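Local coordinates for D-alanine--D-alanine ligase (Coxiella burnetii, PDB 3TQT), which catalyses the ATP-dependent joining of two D-alanines into D-alanyl-D-alanine, a building block of the bacterial peptidoglycan cell wall, at residues A[356-359]-A[360-363]; A[21-24]-A[25-28]. All blocks are in the same frame, centred on the assembly; numbering follows the deposited sequence.

Contact 1 (A[356-359]-A[360-363]); sequences QEQQ and KLIR
Leu361 lays its isobutyl group against the side chain of Glu357, one turn earlier, the two chains crossing at a slant. CD2 of Leu361 meets OE2 of Glu357 at 3.8 Å, so a methyl borders the carboxylate. Glu357 gets there because its CG stands anti to the backbone N (chi1 176°) and the chain then bends at chi2, which carries the acid forward along the helix. The other methyl, CD1 of Leu361, lies 4.0 Å from NE2 of Gln358, an amide whose hydrogen bond goes to Asp217 of the second subunit; Arg214 of that subunit packs on Leu361. All of this happens on the long helix 340-370 that ends the chain, where successive turns are tied by i to i+4 bonds such as Leu361 N to Glu357 O at 3.1 Å. On another side of the helix Ile362 runs alongside Gln359, its CD1 3.6 Å from OE1 of Gln359, while its CG1 sits 3.1 Å from the backbone O of Gln358. Lys360 stretches out and turns only at chi4, bringing NZ to 3.2 Å from a water that in turn donates to Gln356 O at 2.7 Å. That carbonyl is therefore gripped twice, by the water and by Lys360 N. Arg363 leads away from the contact, and its guanidinium pairs with Glu366 in a salt bridge.

Contact 2 (A[21-24]-A[25-28]); sequences SIQS and AKNI
Four i to i+4 bonds hold residues 21-28 as regular alpha helix, from Ala25 N to Ser21 O at 2.8 Å through to Ile28 N to Ser24 O at 3.0 Å, the latter with an N-H...O angle of 168°. Lys26 is the side chain that does most of the touching. It runs extended over the preceding turn, with CG 3.2 Å from the backbone O of Ile22, and its CE lies 3.6 Å from CG2 of Ile22; the two chains run alongside one another in the same direction. Gln23 comes in across the same aliphatic stem, bent at chi2 (-48°) so that its amide is brought to the lysine, where OE1 of Gln23 is 3.7 Å from CD of Lys26. The helix is the crossover of the beta-alpha-beta unit formed by strands 5-12 and 37-44, in the N-terminal domain. Ala25 faces the first of those strands, packing on Val9 and Cys11, and its CB also sits 3.4 Å from the carbonyl O of Ser21. Ser24 has its OG beside the backbone N (chi1 -64°), a position from which it bonds to Ile20 O one turn back as well as to His107 and the backbone N of Phe323. Asn27 reaches the carbonyl of Phe323 through ND2, so two residues one turn apart hold the same loop residue. The lysine ends among the carbonyls of Phe59 and His62, with the ring of Phe59 as a cation-pi partner. Its methylenes thus rest against Ile22 and Gln23, while those carbonyls and the ring probably stabilise a positive charge on NZ.

How the contacts relate
Contact 2 comes first along the chain, on helix 18-31 in the N-terminal domain, and contact 1 follows near the other end, on the C-terminal helix 340-370. Their centres are about 31 Å apart and their nearest atoms about 20 Å, so they do not touch, and they share neither helix nor sheet. Contact 2 is largely buried, about 14 Å from the centre of the chain, with the side chain of Ser24 about 11 Å from that of Asn318, a predicted magnesium ligand. Contact 1 lies at the surface, about 24 Å from that centre, away from the annotated sites. Contact 2 thus belongs to the interior of the N-terminal domain, whereas contact 1 takes part in the subunit interface.

Contact 1 (A[356-359]-A[360-363])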
loop_
_atom_site.group_PDB
_atom_site.type_symbol
_atom_site.label_atom_id
_atom_site.label_comp_id
_atom_site.label_asym_id
_atom_site.label_seq_id
_atom_site.Cartn_x
_atom_site.Cartn_y
_atom_site.Cartn_z
ATOM N N GLN A 356 -17.254 -2.949 7.416
ATOM C CA GLN A 356 -18.262 -3.998 7.573
ATOM C C GLN A 356 -18.305 -4.869 6.328
ATOM O O GLN A 356 -18.345 -6.094 6.417
ATOM C CB GLN A 356 -19.643 -3.401 7.881
ATOM C CG GLN A 356 -19.758 -2.872 9.301
ATOM C CD GLN A 356 -19.350 -3.903 10.347
ATOM O OE1 GLN A 356 -18.246 -3.847 10.905
ATOM N NE2 GLN A 356 -20.242 -4.851 10.618
ATOM N N GLU A 357 -18.278 -4.225 5.169
ATOM C CA GLU A 357 -18.256 -4.942 3.904
ATOM C C GLU A 357 -16.985 -5.781 3.785
ATOM O O GLU A 357 -17.050 -6.951 3.438
ATOM C CB GLU A 357 -18.364 -3.963 2.739
ATOM C CG GLU A 357 -18.251 -4.610 1.362
ATOM C CD GLU A 357 -19.503 -5.390 0.978
ATOM O OE1 GLU A 357 -20.538 -5.220 1.657
ATOM O OE2 GLU A 357 -19.450 -6.168 -0.001
ATOM N N GLN A 358 -15.826 -5.189 4.075
ATOM C CA GLN A 358 -14.573 -5.935 3.983
ATOM C C GLN A 358 -14.560 -7.132 4.944
ATOM O O GLN A 358 -14.062 -8.198 4.597
ATOM C CB GLN A 358 -13.360 -5.025 4.231
ATOM C CG GLN A 358 -13.178 -3.929 3.184
ATOM C CD GLN A 358 -12.953 -4.477 1.780
ATOM O OE1 GLN A 358 -12.144 -5.386 1.571
ATOM N NE2 GLN A 358 -13.679 -3.925 0.810
ATOM N N GLN A 359 -15.102 -6.957 6.146
ATOM C CA GLN A 359 -15.187 -8.069 7.091
ATOM C C GLN A 359 -16.063 -9.204 6.560
ATOM O O GLN A 359 -15.776 -10.378 6.786
ATOM C CB GLN A 359 -15.724 -7.607 8.453
ATOM C CG GLN A 359 -14.831 -6.603 9.154
ATOM C CD GLN A 359 -13.460 -7.156 9.467
ATOM O OE1 GLN A 359 -12.516 -6.975 8.700
ATOM N NE2 GLN A 359 -13.338 -7.832 10.604
ATOM N N LYS A 360 -17.152 -8.862 5.885
ATOM C CA LYS A 360 -18.030 -9.898 5.334
ATOM C C LYS A 360 -17.342 -10.699 4.235
ATOM O O LYS A 360 -17.449 -11.934 4.195
ATOM C CB LYS A 360 -19.340 -9.308 4.808
ATOM C CG LYS A 360 -20.294 -8.908 5.909
ATOM C CD LYS A 360 -21.684 -8.627 5.368
ATOM C CE LYS A 360 -22.684 -8.432 6.500
ATOM N NZ LYS A 360 -22.313 -7.296 7.393
ATOM N N LEU A 361 -16.648 -9.993 3.347
ATOM C CA LEU A 361 -15.953 -10.628 2.239
ATOM C C LEU A 361 -14.905 -11.588 2.767
ATOM O O LEU A 361 -14.836 -12.735 2.334
ATOM C CB LEU A 361 -15.290 -9.579 1.341
ATOM C CG LEU A 361 -16.256 -8.578 0.708
ATOM C CD1 LEU A 361 -15.489 -7.460 0.026
ATOM C CD2 LEU A 361 -17.212 -9.275 -0.266
ATOM N N ILE A 362 -14.101 -11.094 3.708
ATOM C CA ILE A 362 -13.063 -11.860 4.383
ATOM C C ILE A 362 -13.627 -13.137 4.980
ATOM O O ILE A 362 -13.116 -14.229 4.734
ATOM C CB ILE A 362 -12.445 -11.038 5.555
ATOM C CG1 ILE A 362 -11.553 -9.920 5.021
ATOM C CG2 ILE A 362 -11.674 -11.940 6.508
ATOM C CD1 ILE A 362 -11.088 -8.948 6.097
ATOM N N ARG A 363 -14.679 -12.997 5.777
ATOM C CA ARG A 363 -15.236 -14.146 6.461
ATOM C C ARG A 363 -15.855 -15.143 5.475
ATOM O O ARG A 363 -15.646 -16.339 5.604
ATOM C CB ARG A 363 -16.246 -13.724 7.531
ATOM C CG ARG A 363 -16.878 -14.899 8.274
ATOM C CD ARG A 363 -15.848 -15.877 8.864
ATOM N NE ARG A 363 -16.472 -16.758 9.853
ATOM C CZ ARG A 363 -16.080 -18.001 10.112
ATOM N NH1 ARG A 363 -15.051 -18.520 9.455
ATOM N NH2 ARG A 363 -16.719 -18.729 11.027
HETATM O O HOH W 1 -19.345 -7.287 8.652
#

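Contact 2 (A[21-24]-A[25-28])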
loop_
_atom_site.group_PDB
_atom_site.type_symbol
_atom_site.label_atom_id
_atom_site.label_comp_id
_atom_site.label_asym_id
_atom_site.label_seq_id
_atom_site.Cartn_x
_atom_site.Cartn_y
_atom_site.Cartn_z
ATOM N N SER A 21 -0.550 18.436 10.423
ATOM C CA SER A 21 -1.343 17.307 10.892
ATOM C C SER A 21 -2.071 17.645 12.194
ATOM O O SER A 21 -3.275 17.363 12.369
ATOM C CB SER A 21 -0.438 16.085 11.085
ATOM O OG SER A 21 -1.111 15.076 11.802
ATOM N N ILE A 22 -1.333 18.249 13.116
ATOM C CA ILE A 22 -1.918 18.651 14.387
ATOM C C ILE A 22 -3.027 19.672 14.156
ATOM O O ILE A 22 -4.087 19.582 14.777
ATOM C CB ILE A 22 -0.854 19.253 15.321
ATOM C CG1 ILE A 22 0.135 18.165 15.745
ATOM C CG2 ILE A 22 -1.520 19.898 16.533
ATOM C CD1 ILE A 22 1.495 18.697 16.138
ATOM N N GLN A 23 -2.786 20.651 13.281
ATOM C CA GLN A 23 -3.817 21.653 13.001
ATOM C C GLN A 23 -5.054 21.041 12.323
ATOM O O GLN A 23 -6.179 21.428 12.626
ATOM C CB GLN A 23 -3.281 22.844 12.203
ATOM C CG GLN A 23 -2.286 23.699 12.993
ATOM C CD GLN A 23 -2.801 24.051 14.388
ATOM O OE1 GLN A 23 -2.137 23.785 15.398
ATOM N NE2 GLN A 23 -3.989 24.653 14.448
ATOM N N SER A 24 -4.839 20.103 11.409
ATOM C CA SER A 24 -5.949 19.348 10.821
ATOM C C SER A 24 -6.727 18.620 11.912
ATOM O O SER A 24 -7.952 18.696 11.979
ATOM C CB SER A 24 -5.436 18.350 9.767
ATOM O OG SER A 24 -4.850 19.042 8.687
ATOM N N ALA A 25 -6.006 17.904 12.767
ATOM C CA ALA A 25 -6.637 17.142 13.833
ATOM C C ALA A 25 -7.419 18.044 14.779
ATOM O O ALA A 25 -8.485 17.666 15.253
ATOM C CB ALA A 25 -5.615 16.342 14.604
ATOM N N LYS A 26 -6.894 19.234 15.057
ATOM C CA LYS A 26 -7.594 20.137 15.956
ATOM C C LYS A 26 -8.926 20.563 15.357
ATOM O O LYS A 26 -9.933 20.613 16.046
ATOM C CB LYS A 26 -6.740 21.351 16.297
ATOM C CG LYS A 26 -5.591 21.038 17.229
ATOM C CD LYS A 26 -4.800 22.303 17.519
ATOM C CE LYS A 26 -3.673 22.045 18.498
ATOM N NZ LYS A 26 -4.019 22.514 19.862
ATOM N N ASN A 27 -8.939 20.861 14.070
ATOM C CA ASN A 27 -10.182 21.262 13.434
ATOM C C ASN A 27 -11.186 20.128 13.469
ATOM O O ASN A 27 -12.357 20.326 13.771
ATOM C CB ASN A 27 -9.943 21.676 11.982
ATOM C CG ASN A 27 -11.200 22.181 11.314
ATOM O OD1 ASN A 27 -11.968 22.938 11.908
ATOM N ND2 ASN A 27 -11.433 21.747 10.085
ATOM N N ILE A 28 -10.714 18.934 13.146
ATOM C CA ILE A 28 -11.576 17.769 13.157
ATOM C C ILE A 28 -12.123 17.548 14.568
ATOM O O ILE A 28 -13.322 17.344 14.756
ATOM C CB ILE A 28 -10.809 16.537 12.672
ATOM C CG1 ILE A 28 -10.585 16.643 11.157
ATOM C CG2 ILE A 28 -11.567 15.244 13.031
ATOM C CD1 ILE A 28 -9.608 15.640 10.607
#